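Local coordinates for oligopeptide-binding protein AppA (Bacillus subtilis, PDB 1XOC), which binds oligopeptides and hands them to an ABC transporter, an oligopeptide permease able to replace the Opp system in sporulation and genetic competence, at residues 207-212 with 513-518; 236-241 with 494-499; 275-280 with 358-363. One frame throughout, in Å; residues are numbered along the deposited sequence.

Contact 1: 207-212 with 513-518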
loop_
_atom_site.group_PDB
_atom_site.type_symbol
_atom_site.label_atom_id
_atom_site.label_comp_id
_atom_site.label_asym_id
_atom_site.label_seq_id
_atom_site.Cartn_x
_atom_site.Cartn_y
_atom_site.Cartn_z
ATOM N N TYR A 207 -3.196 25.102 -11.102
ATOM C CA TYR A 207 -2.410 24.397 -10.111
ATOM C C TYR A 207 -1.291 25.295 -9.598
ATOM O O TYR A 207 -0.616 25.991 -10.371
ATOM C CB TYR A 207 -1.806 23.125 -10.698
ATOM C CG TYR A 207 -1.021 22.322 -9.663
ATOM C CD1 TYR A 207 -1.606 21.940 -8.480
ATOM C CD2 TYR A 207 0.312 21.950 -9.897
ATOM C CE1 TYR A 207 -0.904 21.186 -7.538
ATOM C CE2 TYR A 207 1.016 21.223 -8.971
ATOM C CZ TYR A 207 0.430 20.873 -7.786
ATOM O OH TYR A 207 1.139 20.114 -6.855
ATOM N N PHE A 208 -1.069 25.235 -8.282
ATOM C CA PHE A 208 -0.137 26.179 -7.645
ATOM C C PHE A 208 1.315 26.134 -8.104
ATOM O O PHE A 208 2.014 27.142 -7.976
ATOM C CB PHE A 208 -0.291 26.161 -6.109
ATOM C CG PHE A 208 0.417 25.043 -5.408
ATOM C CD1 PHE A 208 1.677 25.267 -4.841
ATOM C CD2 PHE A 208 -0.184 23.828 -5.222
ATOM C CE1 PHE A 208 2.341 24.265 -4.148
ATOM C CE2 PHE A 208 0.461 22.810 -4.528
ATOM C CZ PHE A 208 1.743 23.043 -3.990
ATOM N N GLU A 209 1.778 25.007 -8.646
ATOM C CA GLU A 209 3.141 24.909 -9.171
ATOM C C GLU A 209 3.185 25.076 -10.683
ATOM O O GLU A 209 4.245 24.954 -11.293
ATOM C CB GLU A 209 3.764 23.583 -8.797
ATOM C CG GLU A 209 3.808 23.315 -7.324
ATOM C CD GLU A 209 4.617 22.103 -6.979
ATOM O OE1 GLU A 209 4.954 21.303 -7.902
ATOM O OE2 GLU A 209 4.939 21.961 -5.781
ATOM N N GLY A 210 2.050 25.399 -11.284
ATOM C CA GLY A 210 1.916 25.522 -12.726
ATOM C C GLY A 210 1.125 24.347 -13.270
ATOM O O GLY A 210 1.207 23.222 -12.777
ATOM N N ARG A 211 0.353 24.604 -14.318
ATOM C CA ARG A 211 -0.402 23.557 -14.963
ATOM C C ARG A 211 0.464 22.353 -15.366
ATOM O O ARG A 211 1.583 22.540 -15.863
ATOM C CB ARG A 211 -1.054 24.106 -16.243
ATOM C CG ARG A 211 -2.100 23.171 -16.895
ATOM C CD ARG A 211 -2.315 23.622 -18.313
ATOM N NE ARG A 211 -3.359 22.953 -19.083
ATOM C CZ ARG A 211 -3.173 21.946 -19.930
ATOM N NH1 ARG A 211 -1.989 21.356 -20.062
ATOM N NH2 ARG A 211 -4.218 21.518 -20.650
ATOM N N PRO A 212 -0.079 21.132 -15.209
ATOM C CA PRO A 212 0.560 19.991 -15.872
ATOM C C PRO A 212 0.829 20.230 -17.333
ATOM O O PRO A 212 0.098 20.979 -17.983
ATOM C CB PRO A 212 -0.516 18.890 -15.767
ATOM C CG PRO A 212 -1.189 19.192 -14.500
ATOM C CD PRO A 212 -1.264 20.692 -14.438
ATOM N N ILE A 513 3.668 13.307 -11.992
ATOM C CA ILE A 513 3.061 13.212 -13.333
ATOM C C ILE A 513 2.763 14.592 -13.937
ATOM O O ILE A 513 2.829 14.756 -15.168
ATOM C CB ILE A 513 1.821 12.256 -13.334
ATOM C CG1 ILE A 513 1.284 12.099 -14.767
ATOM C CG2 ILE A 513 0.750 12.682 -12.325
ATOM C CD1 ILE A 513 0.378 10.906 -14.922
ATOM N N GLU A 514 2.513 15.582 -13.081
ATOM C CA GLU A 514 2.341 16.972 -13.560
ATOM C C GLU A 514 3.576 17.565 -14.221
ATOM O O GLU A 514 3.483 18.605 -14.884
ATOM C CB GLU A 514 1.861 17.869 -12.416
ATOM C CG GLU A 514 2.764 17.910 -11.203
ATOM C CD GLU A 514 2.508 16.811 -10.136
ATOM O OE1 GLU A 514 1.965 15.696 -10.402
ATOM O OE2 GLU A 514 2.867 17.093 -8.983
ATOM N N LYS A 515 4.739 16.926 -14.042
ATOM C CA LYS A 515 5.967 17.404 -14.618
ATOM C C LYS A 515 6.405 16.614 -15.849
ATOM O O LYS A 515 7.408 16.944 -16.470
ATOM C CB LYS A 515 7.114 17.297 -13.604
ATOM C CG LYS A 515 6.882 17.880 -12.213
ATOM C CD LYS A 515 6.495 19.315 -12.220
ATOM C CE LYS A 515 6.136 19.762 -10.808
ATOM N NZ LYS A 515 5.617 21.157 -10.783
ATOM N N TRP A 516 5.691 15.557 -16.195
ATOM C CA TRP A 516 6.037 14.751 -17.350
ATOM C C TRP A 516 5.487 15.419 -18.608
ATOM O O TRP A 516 4.456 16.085 -18.569
ATOM C CB TRP A 516 5.405 13.359 -17.275
ATOM C CG TRP A 516 5.674 12.553 -16.035
ATOM C CD1 TRP A 516 6.478 12.880 -14.979
ATOM C CD2 TRP A 516 5.086 11.284 -15.711
ATOM N NE1 TRP A 516 6.443 11.872 -14.033
ATOM C CE2 TRP A 516 5.576 10.896 -14.452
ATOM C CE3 TRP A 516 4.171 10.447 -16.356
ATOM C CZ2 TRP A 516 5.207 9.685 -13.844
ATOM C CZ3 TRP A 516 3.797 9.262 -15.749
ATOM C CH2 TRP A 516 4.302 8.892 -14.508
ATOM N N TRP A 517 6.171 15.238 -19.716
ATOM C CA TRP A 517 5.725 15.812 -20.973
ATOM C C TRP A 517 6.125 14.920 -22.128
ATOM O O TRP A 517 7.026 14.090 -22.028
ATOM C CB TRP A 517 6.255 17.233 -21.150
ATOM C CG TRP A 517 7.749 17.425 -21.000
ATOM C CD1 TRP A 517 8.463 17.490 -19.824
ATOM C CD2 TRP A 517 8.666 17.643 -22.031
ATOM N NE1 TRP A 517 9.772 17.706 -20.077
ATOM C CE2 TRP A 517 9.937 17.816 -21.431
ATOM C CE3 TRP A 517 8.555 17.698 -23.413
ATOM C CZ2 TRP A 517 11.081 18.037 -22.166
ATOM C CZ3 TRP A 517 9.686 17.929 -24.154
ATOM C CH2 TRP A 517 10.950 18.099 -23.530
ATOM N N LEU A 518 5.416 15.088 -23.235
ATOM C CA LEU A 518 5.693 14.349 -24.450
ATOM C C LEU A 518 6.428 15.235 -25.443
ATOM O O LEU A 518 5.891 16.258 -25.883
ATOM C CB LEU A 518 4.386 13.836 -25.039
ATOM C CG LEU A 518 3.699 12.804 -24.146
ATOM C CD1 LEU A 518 2.226 12.663 -24.471
ATOM C CD2 LEU A 518 4.369 11.444 -24.273
HETATM O O HOH W 1 3.379 19.173 -7.438
HETATM O O HOH W 2 3.241 21.374 -12.336
HETATM O O HOH W 3 3.875 21.335 -14.950
#

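Contact 2: 236-241 with 494-499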
loop_
_atom_site.group_PDB
_atom_site.type_symbol
_atom_site.label_atom_id
_atom_site.label_comp_id
_atom_site.label_asym_id
_atom_site.label_seq_id
_atom_site.Cartn_x
_atom_site.Cartn_y
_atom_site.Cartn_z
ATOM N N ASP A 236 -3.824 1.382 -27.038
ATOM C CA ASP A 236 -5.035 1.744 -26.314
ATOM C C ASP A 236 -4.736 2.219 -24.880
ATOM O O ASP A 236 -5.522 2.952 -24.296
ATOM C CB ASP A 236 -6.012 0.566 -26.323
ATOM C CG ASP A 236 -6.520 0.259 -27.717
ATOM O OD1 ASP A 236 -6.935 1.223 -28.384
ATOM O OD2 ASP A 236 -6.463 -0.920 -28.150
ATOM N N ILE A 237 -3.614 1.759 -24.317
ATOM C CA ILE A 237 -3.015 2.380 -23.146
ATOM C C ILE A 237 -1.569 2.673 -23.513
ATOM O O ILE A 237 -1.013 2.061 -24.436
ATOM C CB ILE A 237 -3.093 1.498 -21.864
ATOM C CG1 ILE A 237 -2.304 0.198 -21.983
ATOM C CG2 ILE A 237 -4.561 1.190 -21.530
ATOM C CD1 ILE A 237 -2.264 -0.642 -20.703
ATOM N N ASN A 238 -0.963 3.605 -22.777
ATOM C CA ASN A 238 0.414 3.976 -23.052
ATOM C C ASN A 238 1.292 4.069 -21.825
ATOM O O ASN A 238 2.446 4.527 -21.933
ATOM C CB ASN A 238 0.472 5.258 -23.897
ATOM C CG ASN A 238 -0.233 6.427 -23.264
ATOM O OD1 ASN A 238 -0.426 6.489 -22.074
ATOM N ND2 ASN A 238 -0.598 7.399 -24.085
ATOM N N PHE A 239 0.804 3.601 -20.672
ATOM C CA PHE A 239 1.605 3.552 -19.445
ATOM C C PHE A 239 1.129 2.361 -18.618
ATOM O O PHE A 239 -0.077 2.234 -18.356
ATOM C CB PHE A 239 1.463 4.863 -18.672
ATOM C CG PHE A 239 2.457 5.026 -17.543
ATOM C CD1 PHE A 239 2.221 4.429 -16.296
ATOM C CD2 PHE A 239 3.636 5.754 -17.722
ATOM C CE1 PHE A 239 3.114 4.580 -15.252
ATOM C CE2 PHE A 239 4.577 5.897 -16.681
ATOM C CZ PHE A 239 4.330 5.290 -15.447
ATOM N N PHE A 240 2.050 1.472 -18.237
ATOM C CA PHE A 240 1.654 0.220 -17.585
ATOM C C PHE A 240 2.844 -0.430 -16.905
ATOM O O PHE A 240 3.944 -0.412 -17.449
ATOM C CB PHE A 240 1.033 -0.750 -18.619
ATOM C CG PHE A 240 0.402 -1.959 -17.999
ATOM C CD1 PHE A 240 -0.576 -1.808 -17.046
ATOM C CD2 PHE A 240 0.840 -3.225 -18.296
ATOM C CE1 PHE A 240 -1.148 -2.933 -16.449
ATOM C CE2 PHE A 240 0.274 -4.360 -17.665
ATOM C CZ PHE A 240 -0.695 -4.200 -16.762
ATOM N N ASN A 241 2.598 -1.058 -15.742
ATOM C CA ASN A 241 3.573 -1.900 -15.049
ATOM C C ASN A 241 3.513 -3.301 -15.622
ATOM O O ASN A 241 2.638 -4.104 -15.260
ATOM C CB ASN A 241 3.257 -1.926 -13.552
ATOM C CG ASN A 241 4.367 -2.581 -12.712
ATOM O OD1 ASN A 241 5.360 -3.121 -13.227
ATOM N ND2 ASN A 241 4.179 -2.524 -11.394
ATOM N N ALA A 494 6.409 0.596 -18.431
ATOM C CA ALA A 494 6.358 0.939 -19.850
ATOM C C ALA A 494 5.690 2.291 -20.039
ATOM O O ALA A 494 4.684 2.562 -19.423
ATOM C CB ALA A 494 5.607 -0.104 -20.600
ATOM N N MET A 495 6.285 3.129 -20.902
ATOM C CA MET A 495 5.820 4.496 -21.106
ATOM C C MET A 495 6.196 4.938 -22.519
ATOM O O MET A 495 7.033 4.320 -23.156
ATOM C CB MET A 495 6.443 5.446 -20.088
ATOM C CG MET A 495 7.939 5.523 -20.204
ATOM S SD MET A 495 8.657 6.297 -18.760
ATOM C CE MET A 495 8.512 4.963 -17.614
ATOM N N PRO A 496 5.571 6.018 -23.007
ATOM C CA PRO A 496 5.924 6.462 -24.352
ATOM C C PRO A 496 7.411 6.784 -24.493
ATOM O O PRO A 496 8.008 7.340 -23.570
ATOM C CB PRO A 496 5.063 7.720 -24.532
ATOM C CG PRO A 496 3.924 7.523 -23.619
ATOM C CD PRO A 496 4.562 6.879 -22.409
ATOM N N GLU A 497 8.015 6.440 -25.627
ATOM C CA GLU A 497 9.475 6.614 -25.764
ATOM C C GLU A 497 9.856 8.092 -25.704
ATOM O O GLU A 497 10.979 8.431 -25.309
ATOM C CB GLU A 497 10.033 5.927 -27.008
ATOM C CG GLU A 497 9.626 6.508 -28.338
ATOM C CD GLU A 497 10.175 5.687 -29.501
ATOM O OE1 GLU A 497 9.775 5.946 -30.661
ATOM O OE2 GLU A 497 11.022 4.783 -29.248
ATOM N N ASN A 498 8.907 8.967 -26.043
ATOM C CA ASN A 498 9.117 10.418 -25.999
ATOM C C ASN A 498 8.662 11.084 -24.705
ATOM O O ASN A 498 8.604 12.303 -24.625
ATOM C CB ASN A 498 8.461 11.103 -27.224
ATOM C CG ASN A 498 6.973 10.862 -27.305
ATOM O OD1 ASN A 498 6.497 9.793 -26.949
ATOM N ND2 ASN A 498 6.220 11.852 -27.793
ATOM N N LEU A 499 8.355 10.298 -23.668
ATOM C CA LEU A 499 7.975 10.871 -22.381
ATOM C C LEU A 499 9.219 11.387 -21.686
ATOM O O LEU A 499 10.153 10.604 -21.464
ATOM C CB LEU A 499 7.288 9.830 -21.485
ATOM C CG LEU A 499 6.632 10.427 -20.232
ATOM C CD1 LEU A 499 5.289 11.100 -20.560
ATOM C CD2 LEU A 499 6.456 9.373 -19.173
#

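Contact 3: 275-280 with 358-363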
loop_
_atom_site.group_PDB
_atom_site.type_symbol
_atom_site.label_atom_id
_atom_site.label_comp_id
_atom_site.label_asym_id
_atom_site.label_seq_id
_atom_site.Cartn_x
_atom_site.Cartn_y
_atom_site.Cartn_z
ATOM N N ASN A 275 -9.054 -17.812 11.943
ATOM C CA ASN A 275 -9.253 -19.207 11.542
ATOM C C ASN A 275 -8.410 -20.132 12.411
ATOM O O ASN A 275 -7.196 -19.992 12.478
ATOM C CB ASN A 275 -8.910 -19.407 10.056
ATOM C CG ASN A 275 -9.374 -20.754 9.511
ATOM O OD1 ASN A 275 -9.097 -21.806 10.092
ATOM N ND2 ASN A 275 -10.061 -20.729 8.373
ATOM N N GLU A 276 -9.087 -21.076 13.067
ATOM C CA GLU A 276 -8.474 -22.089 13.922
ATOM C C GLU A 276 -7.214 -22.708 13.318
ATOM O O GLU A 276 -6.268 -23.040 14.038
ATOM C CB GLU A 276 -9.469 -23.240 14.166
ATOM C CG GLU A 276 -10.788 -22.867 14.828
ATOM C CD GLU A 276 -11.884 -23.951 14.626
ATOM O OE1 GLU A 276 -11.711 -25.098 15.122
ATOM O OE2 GLU A 276 -12.921 -23.652 13.967
ATOM N N LEU A 277 -7.225 -22.896 11.996
ATOM C CA LEU A 277 -6.128 -23.566 11.305
ATOM C C LEU A 277 -4.814 -22.831 11.470
ATOM O O LEU A 277 -3.750 -23.454 11.437
ATOM C CB LEU A 277 -6.436 -23.717 9.812
ATOM C CG LEU A 277 -7.636 -24.608 9.439
ATOM C CD1 LEU A 277 -7.847 -24.638 7.920
ATOM C CD2 LEU A 277 -7.505 -26.014 9.995
ATOM N N PHE A 278 -4.888 -21.516 11.640
ATOM C CA PHE A 278 -3.694 -20.683 11.574
ATOM C C PHE A 278 -3.332 -20.025 12.891
ATOM O O PHE A 278 -2.478 -19.176 12.915
ATOM C CB PHE A 278 -3.858 -19.615 10.483
ATOM C CG PHE A 278 -4.214 -20.182 9.144
ATOM C CD1 PHE A 278 -3.440 -21.182 8.587
ATOM C CD2 PHE A 278 -5.331 -19.738 8.447
ATOM C CE1 PHE A 278 -3.767 -21.747 7.383
ATOM C CE2 PHE A 278 -5.656 -20.285 7.232
ATOM C CZ PHE A 278 -4.873 -21.296 6.690
ATOM N N LYS A 279 -3.937 -20.457 13.992
ATOM C CA LYS A 279 -3.628 -19.866 15.281
ATOM C C LYS A 279 -2.268 -20.298 15.864
ATOM O O LYS A 279 -1.612 -19.518 16.560
ATOM C CB LYS A 279 -4.754 -20.171 16.266
ATOM C CG LYS A 279 -6.025 -19.401 15.970
ATOM C CD LYS A 279 -7.128 -19.749 16.979
ATOM C CE LYS A 279 -8.432 -19.006 16.679
ATOM N NZ LYS A 279 -9.533 -19.412 17.605
ATOM N N ASP A 280 -1.855 -21.537 15.582
ATOM C CA ASP A 280 -0.616 -22.108 16.125
ATOM C C ASP A 280 0.580 -21.634 15.315
ATOM O O ASP A 280 0.651 -21.863 14.105
ATOM C CB ASP A 280 -0.692 -23.641 16.096
ATOM C CG ASP A 280 0.482 -24.333 16.809
ATOM O OD1 ASP A 280 1.422 -23.669 17.289
ATOM O OD2 ASP A 280 0.456 -25.583 16.892
ATOM N N LYS A 358 -11.546 -32.005 12.700
ATOM C CA LYS A 358 -11.484 -30.957 11.679
ATOM C C LYS A 358 -10.440 -31.324 10.634
ATOM O O LYS A 358 -9.376 -31.827 10.985
ATOM C CB LYS A 358 -11.077 -29.623 12.309
ATOM C CG LYS A 358 -12.228 -28.722 12.764
ATOM C CD LYS A 358 -11.789 -27.247 12.755
ATOM C CE LYS A 358 -11.653 -26.697 11.321
ATOM N NZ LYS A 358 -10.780 -25.494 11.240
ATOM N N LYS A 359 -10.724 -31.039 9.364
ATOM C CA LYS A 359 -9.782 -31.338 8.293
ATOM C C LYS A 359 -9.064 -30.058 7.927
ATOM O O LYS A 359 -9.634 -28.984 8.061
ATOM C CB LYS A 359 -10.493 -31.963 7.088
ATOM C CG LYS A 359 -11.357 -31.033 6.246
ATOM C CD LYS A 359 -12.097 -31.791 5.121
ATOM C CE LYS A 359 -12.627 -30.833 4.027
ATOM N NZ LYS A 359 -12.617 -31.427 2.641
ATOM N N PHE A 360 -7.815 -30.173 7.491
ATOM C CA PHE A 360 -7.016 -29.008 7.137
ATOM C C PHE A 360 -7.389 -28.625 5.705
ATOM O O PHE A 360 -6.763 -29.069 4.751
ATOM C CB PHE A 360 -5.523 -29.303 7.261
ATOM C CG PHE A 360 -4.691 -28.099 7.622
ATOM C CD1 PHE A 360 -3.790 -28.162 8.672
ATOM C CD2 PHE A 360 -4.810 -26.896 6.917
ATOM C CE1 PHE A 360 -3.013 -27.071 9.018
ATOM C CE2 PHE A 360 -4.021 -25.791 7.267
ATOM C CZ PHE A 360 -3.131 -25.889 8.318
ATOM N N SER A 361 -8.439 -27.812 5.600
ATOM C CA SER A 361 -9.017 -27.377 4.343
ATOM C C SER A 361 -9.415 -25.912 4.461
ATOM O O SER A 361 -10.095 -25.536 5.418
ATOM C CB SER A 361 -10.270 -28.188 4.054
ATOM O OG SER A 361 -10.910 -27.727 2.879
ATOM N N PHE A 362 -8.995 -25.100 3.491
ATOM C CA PHE A 362 -9.313 -23.674 3.485
ATOM C C PHE A 362 -9.296 -23.088 2.077
ATOM O O PHE A 362 -8.820 -23.705 1.134
ATOM C CB PHE A 362 -8.342 -22.895 4.386
ATOM C CG PHE A 362 -6.924 -22.881 3.892
ATOM C CD1 PHE A 362 -6.442 -21.809 3.129
ATOM C CD2 PHE A 362 -6.067 -23.927 4.191
ATOM C CE1 PHE A 362 -5.149 -21.814 2.666
ATOM C CE2 PHE A 362 -4.789 -23.942 3.740
ATOM C CZ PHE A 362 -4.303 -22.866 2.988
ATOM N N THR A 363 -9.784 -21.853 1.979
ATOM C CA THR A 363 -9.793 -21.096 0.738
ATOM C C THR A 363 -8.693 -20.014 0.741
ATOM O O THR A 363 -8.557 -19.206 1.687
ATOM C CB THR A 363 -11.173 -20.485 0.500
ATOM O OG1 THR A 363 -12.137 -21.549 0.420
ATOM C CG2 THR A 363 -11.223 -19.641 -0.779
HETATM O O HOH W 4 -11.092 -23.326 6.931
#

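Contact 1: 207-212 with 513-518
Glu-209 and Lys-515 form a salt bridge where a type I beta turn, Tyr-207 to Gly-210, meets the 3-10 segment 513-515 near the C-terminus. The turn belongs to the loop between strands 198-203 and 216-221 of a solute-binding protein of family 5, and it is closed by the backbone bond from Gly-210 N to Tyr-207 O. Lys-515 starts off directed away from the loop, but a bend at chi2 (-56°) brings the rest of the chain back, and NZ lies 3.0 Å from Glu-209 OE1. The ammonium comes to the anti side of the carboxylate, a little out of its plane, and the two side chains cross at about a right angle.

Apolar contact is slight: Pro-212 CG rests 3.9 Å from Glu-514 CB, and Glu-514 CG comes obliquely to the Tyr-207 ring. On the backbone side, Pro-212 CA makes a CA-H...O contact of 3.4 Å with Glu-514 O.

Three waters do most of the remaining joining. One donates to Gly-210 O and accepts from Lys-515 NZ, so the ammonium is tied to the turn twice, once directly and once through solvent. Another donates to both Arg-211 O and Glu-514 O, linking the two backbones. Arg-211 forms salt bridges with Asp-205 and Asp-215, while Pro-187 packs on both Tyr-207 and Glu-514.

The third water sits between two carboxylates whose like charges, at Glu-209 OE1 and Glu-514 OE2, are 4.8 Å apart; Lys-515, bound to Glu-209, and Lys-58, in a long, weak ion pair with Glu-514, probably ease their repulsion. This water lies at the edge of the Tyr-207 ring, in its plane, 2.5 Å from Tyr-207 OH, and donates to Glu-514 OE2 at 2.6 Å and, weakly, to Glu-209 OE1.

Contact 2: 236-241 with 494-499
Phe-240 and Ala-494 form an antiparallel hydrogen-bonded pair, attaching the short strand 240-241 to the large mixed sheet through the last residues of the long strand 483-496. Phe-240 N donates to Ala-494 O at 3.1 Å, and Ala-494 N returns a bond of 2.8 Å to Phe-240 O. Beyond the pair the contact continues through CA-H...O contacts: Phe-239 CA lies 3.2 Å from Ala-494 O, and Met-495 CA lies 3.5 Å from Asn-238 O. The latter carbonyl is buried without a hydrogen-bond partner, and Pro-496 CD also presses on it.

Among the side chains, Phe-239 and Met-495 run side by side in the same direction, with Phe-239 CD2 3.7 Å from Met-495 CB. A chi1 of -168° swings the Phe-239 ring away from its own backbone N and beside Met-495, with Ala-494 O over one face. Asn-238 CB touches Pro-496 CG at 4.1 Å, while the Asn-238 amide turns to strand 23-28, donating to Asp-23 O and accepting from Val-25 N.

Strand 23-28 also lies against Phe-239, through Leu-24 and Val-26. Phe-240 packs on helix 225-234 at Ala-228 and Glu-229, and Pro-496 meets Leu-518 of strand 517-518.

Contact 3: 275-280 with 358-363
Leu-277 is wedged among Phe-360, Phe-362 and the end of Lys-358. Its CD2 makes a CH-pi contact over one face of the Phe-360 ring, 4.2 Å from the centroid, while CD1 reaches Phe-362 CB at 4.0 Å. Alongside, Phe-278 directs its edge at the face of Phe-362 in a T-shaped stack, centroids 5.1 Å apart and planes at 84°. CZ of Phe-278 stands almost over the centre of that ring, and Phe-278 CE1 touches the edge of Phe-360.

Farther out, Asn-275 forms an Asx turn: its OD1 accepts from Leu-277 N at 2.9 Å, in the carbonyl plane on a lone pair, which braces the backbone that carries the leucine. Its ND2 donates to a water that in turn donates to Ser-361 O. At the outer edge Lys-358 bends at chi3 (72°), which folds NZ back to 3.5 Å from Leu-277 CD2; Glu-276 crosses it obliquely, OE1 3.2 Å from Lys-358 CD, while the salt bridge from Lys-358 NZ to Glu-276 OE2 is long, 3.9 Å.

The contact fastens the loop between strand 265-271 and helix 281-289 onto strand 358-367. Val-283 of that helix packs on Phe-360, Leu-287 on Phe-278, and Val-391 of strand 390-396 on Phe-362.

In the fold
Contacts 1 and 2 adjoin, with centres about 17 Å apart. Trp-516 CZ3 of contact 1 packs 3.6 Å from Phe-239 CE2 of contact 2, and Leu-518 CD2 lies 3.8 Å from Pro-496 CB, so the C-terminal residues bind the two together. Contact 3 is remote, its centre about 51 Å from that of contact 1 and on the opposite side of the chain's centre. It lies about 44 Å, centre to centre, from contact 2, yet both reach the same mixed sheet. Along the chain, contact 3 falls inside the loop closed by contact 2, which falls inside that of contact 1. The bound peptide approaches contact 2, where Asn-241 packs on one of its aromatic side chains.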